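Local atomic coordinates of endopolygalacturonase (PDB entry 1K5C), a protein that probably cleaves alpha-1,4-linked polygalacturonate chains internally by hydrolysis, as a secreted glycoside hydrolase of family 28 built on a parallel beta-helix. Residues A[197-202]-A[206-211]; A[139-144]-A[218-223]; A[25-28]-A[32-35]; A[153-158]-A[184-189]; A[122-125]-A[130-133]. All coordinates share one frame; numbering follows the deposited sequence.

All five contacts belong to one right-handed parallel beta-helix, the fold of family 28. Contacts 3, 5, 4 and 1 come in that order along the chain and along the solenoid: each joins strands on two different faces across the core, with contact 3 near the N-terminal end. Contacts 4 and 5 are only about 8 Å apart between centres and share interior packing round Phe155; the centre of contact 1 lies about 11 Å from that of contact 4, and their strands 184-187 and 207-221 are neighbours. Contact 2, at the surface, closes a stretch of chain that holds contact 4 and contact 1. Core packing thus holds the faces together, and contact 2 joins two outer loops.

Contact 1 of 5, residues A[197-202]-A[206-211]; sequences ISIGSI and KHVSNV
Val208 divides its two methyls between two isoleucines of 197-202. CG2 takes the nearer partner, meeting Ile202 CD1 at 3.6 Å, while CG1 lies 4.0 Å from Ile199 CG2. Past the corner at Asn210, Val211 CG1 is reached by Ile199 CD1, more loosely at 4.3 Å. The contact is all methyl against methyl here, and only at the loop end does a polar atom come close: Ile202 CG2 approaches the backbone O of Lys206 at 3.9 Å.

The torsions account for who touches whom. In Ile199, CG2, anti to the backbone N, is the branch turned to Val208, while CG1 (chi1 -67°) runs on toward Val211. Ile202 starts out pointing across the line of the contact, and a folded chi2 of -68° brings its CD1 round to Val208. Further out, Gly200 takes a phi of 97°, where a CB would jam against the preceding carbonyl O, and a cis peptide bond follows it.

These segments lie on different faces of the beta-helix, joined by a short corner. Strand 197-202 sits between strands 176-179 and 223-230; the latter carries the galacturonate-binding Arg226 and Lys228, whose side chains are about 7 Å from that of Ile199. Ile178 covers Val208 and Val211 from one coil, and Val238 of strand 237-244 packs on Ile199 and Ile202 from the other.

Contact 2 of 5, residues A[139-144]-A[218-223]; sequences DDFAGD and VTRSMY
Asp144 and Arg220 meet in a surface salt bridge between two loops at the edge of the right-handed parallel beta-helix, one following strand 130-139, the other at a corner of strand 207-221. The tight part is a single oxygen: Asp144 OD2 accepts from Arg220 NH2 at 2.8 Å through its syn lone pair, with an N-H...O angle of 148°. A second bond to the same oxygen, from Arg220 NH1 at 3.4 Å, is weak. Thus the grip is lopsided and not the two-by-two pairing of coplanar groups; carboxylate and guanidinium planes stand 69° apart. Arginine comes in from the opposite direction to the aspartate, its chain extended at first and then bent at chi3 (65°) to turn the guanidinium to the acid.

The looser side is Phe141, an exposed ring whose edge, at CE1, lies 3.9 Å from Arg220 NH2, with ring and guanidinium nearly perpendicular. This is a brush past the rim, not a cation-pi stack. An alanine in place of Asp144 is likely to leave the Arg220 guanidinium without its mate here and free to turn.

The acid sits at the end of the 3-10 segment 141-144, where Asp144 N bonds to Phe141 O at 2.9 Å. Just ahead of it comes an Asx turn: Asp139 OD1 accepts from Phe141 N at 3.0 Å, met nearly head-on along the C-O bond.

Contact 3 of 5, residues A[25-28]-A[32-35]; sequences FTVP and TLVL
Val27 and Thr32 are where the two backbones lie nearest, their CA atoms 6.7 Å apart just before and after the turn that joins the strands. From there the chains spread: the CA atoms of Phe25 and Leu35 are already 14.7 Å apart. Each strand takes its backbone partners elsewhere, 25-27 from strand 49-51 and 33-35 from strand 61-65, and it is mainly side chains that meet between them.

At the narrow end, Val27 CG1 rests 4.3 Å from Thr32 CA, and its other methyl, CG2, touches Leu33 CB at 4.1 Å, the two side chains crossing at about a right angle. This is a corner of the parallel beta-helix close to its N-terminal end, where the chain passes from one face to the next and both strands send residues into the core.

Further into the wedge, Leu33 continues with CG anti to its own N (chi1 177°), which carries both methyls up to Phe25. Phe25 CZ sits against Leu33 CD2 at 3.9 Å and CD1 at 4.0 Å. The ring gets there from the crowded position between N and carbonyl carbon (chi1 55°). Ile49 of strand 49-51 packs on both Val27 and Leu33, while Ala11 adds to the cover over Leu33.

Contact 4 of 5, residues A[153-158]-A[184-189]; sequences DGFDVS and IRFENN
Phe155 and Phe186 meet across the core with unlike aspects: Phe186 offers the rim of its ring, at CE1, and Phe155 receives it at CD2, 4.5 Å away, from an oblique direction that is neither face nor edge. It is a light contact, with no stacking. The two rings are sent inward differently. In Phe186, CG lies opposite the backbone N (chi1 -174°), which swings the ring over toward 153-158 although its CB sets off across the line of the contact. Phe155 already has its CB directed at the other strand, and chi1 of -58° places the ring beside its own backbone N.

Beside this pair Val157 and Ile184 come together methyl to methyl, Val157 CG1 4.3 Å from Ile184 CD1. Backbones stay wide apart, 10.3 Å between the CA atoms of Phe155 and Phe186, as expected for two faces of a parallel beta-helix that look at each other over its hydrophobic interior. Strands 162-170 and 176-179 come between them in the chain, and the contact runs from one coil to the next; Ile164 packs on Val157, and Cys167 and Val169 on Phe155.

One face of the Phe186 ring is occupied by an amide from its own segment: Asn189 ND2 hovers 3.1 Å above the plane, over the centre. That buried amide is held by backbone atoms of strand 162-170, ND2 giving to Ile164 O and OD1 taking from Cys167 N. On the outer side of strand 184-187, Arg185 NH1 bridges to Glu187 OE1 at 3.2 Å with an almost straight N-H...O angle of 171°, the oxygen lying in the guanidinium plane though the nitrogen comes from above the carboxylate plane.

Contact 5 of 5, residues A[122-125]-A[130-133]; sequences ISVG and HLTL
Val124 is the hub of an apolar cluster, with a different leucine on each of its methyls. CG1, opposite the backbone N, reaches Leu131 CD2 at 3.7 Å; CG2, on the other branch, lies 3.8 Å from Leu133 CD2. Val124 and Leu133 slide past each other in opposite directions. Leu133 CD2 also touches CG2 of Ile122, two residues earlier on the strand, loosely at 4.5 Å. Leu131 reaches Val124 with its CG opposite its own N (chi1 179°). Around the cluster, Phe155 packs on Ile122 and Leu133, and Tyr109 on the two leucines.

Backbone bonding runs to the neighbouring coils and not between these strands. The strands run nearly antiparallel, 160° between directions, yet their axes stay 9.4 Å apart, too far to pair. They are two faces of one stretch of the parallel beta-helix, each bonded to the coils before and after: Val124 N, for instance, probably gives a hydrogen bond to Asp156 O of strand 155-158. Within strand 122-127, Gly125 has a phi of 120°, which would push any side chain into the preceding carbonyl O.

The polar side chains of Ser123 and His130 take no part in the cluster and find partners elsewhere: Ser123 OG bonds to Lys102 NZ, which also bonds to Gly125 O, and His130 NE2 to Thr163 OG1.

With branched aliphatic groups meeting between them, the two faces cohere here through hydrophobic packing and shape, whereas the hydrogen bonds found here run to neighbouring strands.

Contact 1 of 5, residues A[197-202]-A[206-211]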
# COMPACT_ATOMS: atom_id res chain seq x y z
N ILE A 197 5.16 1.05 -6.10
CA ILE A 197 5.44 0.67 -4.71
C ILE A 197 6.03 1.87 -4.01
O ILE A 197 7.13 2.32 -4.37
CB ILE A 197 6.43 -0.51 -4.67
CG1 ILE A 197 5.79 -1.73 -5.38
CG2 ILE A 197 6.84 -0.84 -3.24
CD1 ILE A 197 6.74 -2.90 -5.59
N SER A 198 5.32 2.40 -3.00
CA SER A 198 5.68 3.67 -2.39
C SER A 198 5.99 3.54 -0.91
O SER A 198 5.34 2.84 -0.14
CB SER A 198 4.55 4.67 -2.57
OG SER A 198 4.54 5.08 -3.92
N ILE A 199 6.96 4.41 -0.52
CA ILE A 199 7.15 4.83 0.88
C ILE A 199 6.71 6.28 0.91
O ILE A 199 7.24 7.11 0.15
CB ILE A 199 8.58 4.65 1.35
CG1 ILE A 199 8.94 3.15 1.41
CG2 ILE A 199 8.80 5.36 2.68
CD1 ILE A 199 10.43 2.88 1.58
N GLY A 200 5.74 6.59 1.78
CA GLY A 200 5.19 7.93 1.91
C GLY A 200 3.91 8.11 1.11
O GLY A 200 3.36 7.19 0.54
N SER A 201 3.41 9.35 1.11
CA SER A 201 4.11 10.54 1.55
C SER A 201 4.38 10.55 3.03
O SER A 201 3.50 10.28 3.88
CB SER A 201 3.16 11.74 1.22
OG SER A 201 3.71 12.87 1.77
N ILE A 202 5.63 10.86 3.35
CA ILE A 202 6.09 10.98 4.74
C ILE A 202 5.70 12.35 5.26
O ILE A 202 6.07 13.39 4.68
CB ILE A 202 7.61 10.75 4.81
CG1 ILE A 202 7.98 9.34 4.32
CG2 ILE A 202 8.12 11.05 6.21
CD1 ILE A 202 7.50 8.21 5.23
N LYS A 206 6.59 11.22 11.30
CA LYS A 206 6.52 9.82 10.85
C LYS A 206 7.90 9.31 10.50
O LYS A 206 8.75 10.03 9.96
CB LYS A 206 5.56 9.75 9.64
CG LYS A 206 4.15 10.29 9.96
CD LYS A 206 3.51 9.65 11.18
CE LYS A 206 2.10 10.26 11.37
NZ LYS A 206 1.53 9.79 12.66
N HIS A 207 8.11 8.00 10.79
CA HIS A 207 9.44 7.41 10.64
C HIS A 207 9.26 6.00 10.08
O HIS A 207 8.65 5.15 10.72
CB HIS A 207 10.16 7.27 12.01
CG HIS A 207 10.30 8.61 12.68
ND1 HIS A 207 11.35 9.48 12.41
CD2 HIS A 207 9.48 9.23 13.59
CE1 HIS A 207 11.18 10.60 13.13
NE2 HIS A 207 10.08 10.44 13.85
N VAL A 208 9.79 5.80 8.86
CA VAL A 208 9.74 4.47 8.20
C VAL A 208 11.15 3.91 8.25
O VAL A 208 12.11 4.60 7.90
CB VAL A 208 9.21 4.59 6.78
CG1 VAL A 208 9.46 3.31 6.02
CG2 VAL A 208 7.73 4.95 6.82
N SER A 209 11.29 2.64 8.71
CA SER A 209 12.63 2.06 8.79
C SER A 209 12.57 0.57 8.56
O SER A 209 11.58 -0.10 8.84
CB SER A 209 13.26 2.36 10.15
OG SER A 209 12.39 2.00 11.22
N ASN A 210 13.72 0.04 8.09
CA ASN A 210 13.89 -1.40 7.91
C ASN A 210 12.77 -2.00 7.05
O ASN A 210 12.00 -2.86 7.49
CB ASN A 210 14.05 -2.12 9.27
CG ASN A 210 15.33 -1.63 9.93
OD1 ASN A 210 15.28 -1.17 11.11
ND2 ASN A 210 16.40 -1.74 9.29
N VAL A 211 12.75 -1.55 5.81
CA VAL A 211 11.77 -1.97 4.79
C VAL A 211 12.52 -2.84 3.80
O VAL A 211 13.60 -2.50 3.31
CB VAL A 211 11.17 -0.74 4.09
CG1 VAL A 211 10.33 -1.17 2.89
CG2 VAL A 211 10.35 0.12 5.04

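Contact 2 of 5, residues A[139-144]-A[218-223]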
# COMPACT_ATOMS: atom_id res chain seq x y z
N ASP A 139 -8.91 -5.83 -6.20
CA ASP A 139 -9.33 -5.69 -7.59
C ASP A 139 -10.18 -4.42 -7.71
O ASP A 139 -11.39 -4.44 -7.47
CB ASP A 139 -10.11 -6.90 -8.08
CG ASP A 139 -10.47 -6.79 -9.53
OD1 ASP A 139 -10.37 -5.68 -10.11
OD2 ASP A 139 -10.86 -7.83 -10.13
N ASP A 140 -9.48 -3.32 -8.07
CA ASP A 140 -10.11 -2.08 -8.41
C ASP A 140 -9.94 -1.78 -9.91
O ASP A 140 -10.02 -0.63 -10.35
CB ASP A 140 -9.57 -0.90 -7.56
CG ASP A 140 -10.08 -0.94 -6.17
OD1 ASP A 140 -11.00 -1.65 -5.79
OD2 ASP A 140 -9.44 -0.15 -5.35
N PHE A 141 -9.77 -2.83 -10.72
CA PHE A 141 -9.56 -2.64 -12.17
C PHE A 141 -10.69 -1.82 -12.81
O PHE A 141 -10.44 -1.04 -13.74
CB PHE A 141 -9.45 -4.03 -12.82
CG PHE A 141 -9.25 -3.92 -14.31
CD1 PHE A 141 -8.01 -3.49 -14.84
CD2 PHE A 141 -10.25 -4.21 -15.20
CE1 PHE A 141 -7.84 -3.39 -16.21
CE2 PHE A 141 -10.06 -4.06 -16.57
CZ PHE A 141 -8.84 -3.65 -17.07
N ALA A 142 -11.95 -2.00 -12.37
CA ALA A 142 -13.06 -1.26 -12.94
C ALA A 142 -12.83 0.23 -12.82
O ALA A 142 -13.42 1.03 -13.60
CB ALA A 142 -14.36 -1.68 -12.23
N GLY A 143 -12.04 0.68 -11.85
CA GLY A 143 -11.73 2.10 -11.66
C GLY A 143 -10.92 2.70 -12.82
O GLY A 143 -10.79 3.94 -12.88
N ASP A 144 -10.36 1.88 -13.70
CA ASP A 144 -9.64 2.43 -14.84
C ASP A 144 -10.57 3.10 -15.81
O ASP A 144 -10.17 4.00 -16.58
CB ASP A 144 -8.89 1.33 -15.59
CG ASP A 144 -7.63 0.82 -14.93
OD1 ASP A 144 -7.33 1.23 -13.80
OD2 ASP A 144 -6.92 0.02 -15.61
N VAL A 218 5.76 -5.15 -11.09
CA VAL A 218 4.97 -3.96 -11.29
C VAL A 218 4.83 -3.77 -12.79
O VAL A 218 5.87 -3.77 -13.50
CB VAL A 218 5.63 -2.73 -10.66
CG1 VAL A 218 4.81 -1.46 -10.92
CG2 VAL A 218 5.89 -2.93 -9.15
N THR A 219 3.60 -3.60 -13.28
CA THR A 219 3.37 -3.36 -14.72
C THR A 219 2.38 -2.22 -14.87
O THR A 219 1.57 -1.92 -13.98
CB THR A 219 2.83 -4.64 -15.39
OG1 THR A 219 1.63 -5.05 -14.72
CG2 THR A 219 3.86 -5.77 -15.39
N ARG A 220 2.41 -1.61 -16.07
CA ARG A 220 1.38 -0.64 -16.49
C ARG A 220 1.03 0.34 -15.35
O ARG A 220 -0.11 0.44 -14.93
CB ARG A 220 0.17 -1.40 -17.03
CG ARG A 220 -0.72 -0.56 -17.92
CD ARG A 220 -1.93 -1.34 -18.44
NE ARG A 220 -2.81 -1.71 -17.38
CZ ARG A 220 -3.76 -0.91 -16.85
NH1 ARG A 220 -4.01 0.34 -17.28
NH2 ARG A 220 -4.47 -1.36 -15.88
N SER A 221 2.07 1.03 -14.89
CA SER A 221 1.95 1.91 -13.70
C SER A 221 2.60 3.21 -13.99
O SER A 221 3.46 3.37 -14.87
CB SER A 221 2.58 1.23 -12.46
OG SER A 221 1.83 0.05 -12.09
N MET A 222 2.28 4.23 -13.14
CA MET A 222 2.81 5.57 -13.37
C MET A 222 4.25 5.70 -12.87
O MET A 222 5.03 6.51 -13.41
CB MET A 222 1.91 6.59 -12.68
CG MET A 222 2.22 8.03 -12.88
SD MET A 222 0.87 9.08 -12.30
CE MET A 222 -0.40 8.20 -13.03
N TYR A 223 4.58 4.93 -11.82
CA TYR A 223 5.92 4.93 -11.25
C TYR A 223 6.26 3.48 -10.94
O TYR A 223 5.37 2.66 -10.74
CB TYR A 223 6.02 5.70 -9.91
CG TYR A 223 5.37 7.08 -9.94
CD1 TYR A 223 6.07 8.24 -10.17
CD2 TYR A 223 4.02 7.22 -9.70
CE1 TYR A 223 5.41 9.49 -10.18
CE2 TYR A 223 3.35 8.42 -9.72
CZ TYR A 223 4.07 9.56 -9.98
OH TYR A 223 3.45 10.79 -9.95

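Contact 3 of 5, residues A[25-28]-A[32-35]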
# COMPACT_ATOMS: atom_id res chain seq x y z
N PHE A 25 -23.36 -11.59 3.44
CA PHE A 25 -24.52 -10.73 3.69
C PHE A 25 -24.18 -9.35 3.17
O PHE A 25 -23.04 -9.07 2.76
CB PHE A 25 -24.94 -10.68 5.18
CG PHE A 25 -23.87 -10.29 6.16
CD1 PHE A 25 -23.69 -8.96 6.56
CD2 PHE A 25 -23.07 -11.26 6.72
CE1 PHE A 25 -22.73 -8.63 7.50
CE2 PHE A 25 -22.08 -10.96 7.64
CZ PHE A 25 -21.92 -9.64 8.03
N THR A 26 -25.20 -8.47 3.17
CA THR A 26 -25.00 -7.06 2.87
C THR A 26 -24.87 -6.27 4.14
O THR A 26 -25.68 -6.45 5.08
CB THR A 26 -26.16 -6.51 2.06
OG1 THR A 26 -26.16 -7.20 0.80
CG2 THR A 26 -26.03 -5.02 1.81
N VAL A 27 -23.87 -5.39 4.22
CA VAL A 27 -23.77 -4.38 5.27
C VAL A 27 -24.65 -3.20 4.82
O VAL A 27 -24.32 -2.54 3.81
CB VAL A 27 -22.31 -3.96 5.47
CG1 VAL A 27 -22.22 -2.78 6.43
CG2 VAL A 27 -21.50 -5.16 5.95
N PRO A 28 -25.74 -2.94 5.51
CA PRO A 28 -26.69 -1.90 5.03
C PRO A 28 -26.07 -0.55 5.14
O PRO A 28 -25.19 -0.26 5.93
CB PRO A 28 -27.91 -2.05 5.98
CG PRO A 28 -27.76 -3.41 6.59
CD PRO A 28 -26.27 -3.65 6.71
N THR A 32 -21.57 -0.30 10.00
CA THR A 32 -20.24 -0.84 9.77
C THR A 32 -20.16 -2.26 10.33
O THR A 32 -21.03 -2.66 11.14
CB THR A 32 -19.13 0.02 10.37
OG1 THR A 32 -19.36 0.04 11.78
CG2 THR A 32 -19.13 1.43 9.81
N LEU A 33 -19.15 -3.00 9.89
CA LEU A 33 -18.92 -4.40 10.32
C LEU A 33 -17.64 -4.40 11.12
O LEU A 33 -16.58 -4.15 10.58
CB LEU A 33 -18.87 -5.29 9.10
CG LEU A 33 -18.56 -6.79 9.42
CD1 LEU A 33 -19.62 -7.35 10.40
CD2 LEU A 33 -18.55 -7.59 8.14
N VAL A 34 -17.78 -4.66 12.42
CA VAL A 34 -16.65 -4.61 13.36
C VAL A 34 -16.52 -5.96 14.04
O VAL A 34 -17.45 -6.46 14.66
CB VAL A 34 -16.88 -3.51 14.40
CG1 VAL A 34 -15.75 -3.47 15.45
CG2 VAL A 34 -16.96 -2.12 13.69
N LEU A 35 -15.31 -6.55 13.93
CA LEU A 35 -15.03 -7.82 14.58
C LEU A 35 -13.87 -7.66 15.54
O LEU A 35 -12.79 -7.20 15.15
CB LEU A 35 -14.68 -8.91 13.54
CG LEU A 35 -15.80 -9.30 12.58
CD1 LEU A 35 -15.25 -10.07 11.38
CD2 LEU A 35 -16.90 -10.08 13.31

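Contact 4 of 5, residues A[153-158]-A[184-189]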
# COMPACT_ATOMS: atom_id res chain seq x y z
N ASP A 153 -5.58 3.23 -3.21
CA ASP A 153 -4.39 2.55 -2.69
C ASP A 153 -4.72 1.11 -2.30
O ASP A 153 -5.73 0.84 -1.66
CB ASP A 153 -3.88 3.23 -1.40
CG ASP A 153 -3.55 4.70 -1.50
OD1 ASP A 153 -4.05 5.40 -2.41
OD2 ASP A 153 -2.78 5.16 -0.61
N GLY A 154 -3.81 0.19 -2.63
CA GLY A 154 -4.04 -1.21 -2.23
C GLY A 154 -3.92 -1.41 -0.71
O GLY A 154 -4.88 -1.83 -0.05
N PHE A 155 -2.72 -1.10 -0.23
CA PHE A 155 -2.40 -1.25 1.20
C PHE A 155 -1.75 0.05 1.67
O PHE A 155 -0.75 0.48 1.10
CB PHE A 155 -1.37 -2.38 1.43
CG PHE A 155 -1.83 -3.72 0.90
CD1 PHE A 155 -2.60 -4.58 1.71
CD2 PHE A 155 -1.51 -4.13 -0.40
CE1 PHE A 155 -3.02 -5.80 1.19
CE2 PHE A 155 -1.93 -5.34 -0.89
CZ PHE A 155 -2.71 -6.19 -0.13
N ASP A 156 -2.32 0.65 2.72
CA ASP A 156 -1.72 1.80 3.42
C ASP A 156 -1.26 1.31 4.78
O ASP A 156 -2.07 0.82 5.57
CB ASP A 156 -2.74 2.92 3.58
CG ASP A 156 -3.15 3.56 2.27
OD1 ASP A 156 -2.17 3.81 1.45
OD2 ASP A 156 -4.31 3.85 2.01
N VAL A 157 0.06 1.39 5.03
CA VAL A 157 0.64 0.80 6.23
C VAL A 157 1.21 1.85 7.14
O VAL A 157 2.12 2.59 6.75
CB VAL A 157 1.74 -0.23 5.84
CG1 VAL A 157 2.31 -0.88 7.10
CG2 VAL A 157 1.18 -1.29 4.87
N SER A 158 0.70 1.88 8.38
CA SER A 158 1.27 2.66 9.51
C SER A 158 1.36 1.69 10.68
O SER A 158 0.40 1.55 11.45
CB SER A 158 0.45 3.90 9.82
OG SER A 158 0.54 4.86 8.76
N ILE A 184 9.05 -3.78 7.91
CA ILE A 184 7.96 -3.98 6.96
C ILE A 184 8.52 -4.64 5.70
O ILE A 184 9.48 -4.14 5.12
CB ILE A 184 7.25 -2.63 6.64
CG1 ILE A 184 6.67 -2.01 7.92
CG2 ILE A 184 6.15 -2.86 5.57
CD1 ILE A 184 6.49 -0.54 7.83
N ARG A 185 7.88 -5.75 5.33
CA ARG A 185 8.33 -6.56 4.20
C ARG A 185 7.19 -6.66 3.18
O ARG A 185 6.07 -7.01 3.56
CB ARG A 185 8.76 -7.94 4.67
CG ARG A 185 9.31 -8.81 3.55
CD ARG A 185 9.70 -10.17 4.16
NE ARG A 185 11.04 -10.03 4.34
CZ ARG A 185 12.18 -10.38 3.75
NH1 ARG A 185 12.41 -11.07 2.68
NH2 ARG A 185 13.07 -9.83 4.52
N PHE A 186 7.48 -6.33 1.92
CA PHE A 186 6.51 -6.37 0.82
C PHE A 186 7.16 -7.32 -0.22
O PHE A 186 8.12 -6.89 -0.89
CB PHE A 186 6.25 -4.99 0.29
CG PHE A 186 5.16 -4.88 -0.77
CD1 PHE A 186 3.82 -4.98 -0.37
CD2 PHE A 186 5.46 -4.67 -2.11
CE1 PHE A 186 2.81 -4.85 -1.34
CE2 PHE A 186 4.45 -4.55 -3.06
CZ PHE A 186 3.13 -4.63 -2.67
N GLU A 187 6.71 -8.57 -0.28
CA GLU A 187 7.43 -9.59 -1.03
C GLU A 187 6.49 -10.39 -1.96
O GLU A 187 5.42 -10.86 -1.57
CB GLU A 187 8.15 -10.57 -0.07
CG GLU A 187 8.97 -11.61 -0.81
CD GLU A 187 10.00 -12.31 0.06
OE1 GLU A 187 9.86 -12.35 1.29
OE2 GLU A 187 10.95 -12.89 -0.54
N ASN A 188 6.96 -10.58 -3.20
CA ASN A 188 6.28 -11.49 -4.16
C ASN A 188 4.85 -11.06 -4.42
O ASN A 188 3.95 -11.91 -4.57
CB ASN A 188 6.37 -12.94 -3.69
CG ASN A 188 7.79 -13.48 -3.67
OD1 ASN A 188 8.73 -12.86 -4.19
ND2 ASN A 188 8.00 -14.60 -3.03
N ASN A 189 4.64 -9.75 -4.57
CA ASN A 189 3.35 -9.19 -4.93
C ASN A 189 3.33 -8.76 -6.41
O ASN A 189 4.40 -8.57 -7.00
CB ASN A 189 3.03 -7.97 -4.03
CG ASN A 189 3.07 -8.37 -2.59
OD1 ASN A 189 2.21 -9.07 -2.07
ND2 ASN A 189 4.10 -7.91 -1.89

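Contact 5 of 5, residues A[122-125]-A[130-133]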
# COMPACT_ATOMS: atom_id res chain seq x y z
N ILE A 122 -7.17 -1.11 1.81
CA ILE A 122 -6.86 -1.78 3.10
C ILE A 122 -5.85 -0.94 3.89
O ILE A 122 -4.74 -0.69 3.45
CB ILE A 122 -6.29 -3.20 2.86
CG1 ILE A 122 -7.25 -4.03 2.02
CG2 ILE A 122 -5.96 -3.86 4.19
CD1 ILE A 122 -6.72 -5.41 1.64
N SER A 123 -6.30 -0.50 5.07
CA SER A 123 -5.44 0.20 6.02
C SER A 123 -4.94 -0.79 7.07
O SER A 123 -5.74 -1.54 7.65
CB SER A 123 -6.26 1.32 6.67
OG SER A 123 -5.52 1.92 7.72
N VAL A 124 -3.65 -0.80 7.29
CA VAL A 124 -2.98 -1.76 8.16
C VAL A 124 -2.37 -1.02 9.33
O VAL A 124 -1.49 -0.14 9.14
CB VAL A 124 -1.91 -2.51 7.37
CG1 VAL A 124 -1.19 -3.53 8.24
CG2 VAL A 124 -2.53 -3.13 6.11
N GLY A 125 -2.72 -1.43 10.53
CA GLY A 125 -2.05 -0.94 11.75
C GLY A 125 -2.97 -0.24 12.70
O GLY A 125 -4.08 0.19 12.32
N HIS A 130 3.61 -9.70 15.10
CA HIS A 130 3.72 -9.72 13.64
C HIS A 130 2.34 -9.86 12.99
O HIS A 130 1.47 -10.60 13.46
CB HIS A 130 4.61 -10.90 13.21
CG HIS A 130 5.25 -10.61 11.85
ND1 HIS A 130 6.48 -9.98 11.83
CD2 HIS A 130 4.91 -10.55 10.60
CE1 HIS A 130 6.93 -9.70 10.63
NE2 HIS A 130 5.92 -10.09 9.84
N LEU A 131 2.16 -9.15 11.88
CA LEU A 131 0.94 -9.19 11.08
C LEU A 131 1.30 -9.53 9.64
O LEU A 131 2.10 -8.79 9.04
CB LEU A 131 0.20 -7.85 11.21
CG LEU A 131 -1.10 -7.76 10.40
CD1 LEU A 131 -2.16 -8.75 10.89
CD2 LEU A 131 -1.65 -6.35 10.52
N THR A 132 0.73 -10.60 9.12
CA THR A 132 1.00 -11.06 7.78
C THR A 132 -0.27 -11.04 6.97
O THR A 132 -1.30 -11.60 7.40
CB THR A 132 1.56 -12.50 7.77
OG1 THR A 132 2.81 -12.46 8.50
CG2 THR A 132 1.85 -13.00 6.37
N LEU A 133 -0.21 -10.41 5.79
CA LEU A 133 -1.29 -10.42 4.80
C LEU A 133 -0.76 -11.22 3.60
O LEU A 133 0.30 -10.87 3.07
CB LEU A 133 -1.68 -9.01 4.37
CG LEU A 133 -2.65 -8.23 5.26
CD1 LEU A 133 -2.66 -8.38 6.73
CD2 LEU A 133 -2.62 -6.73 4.86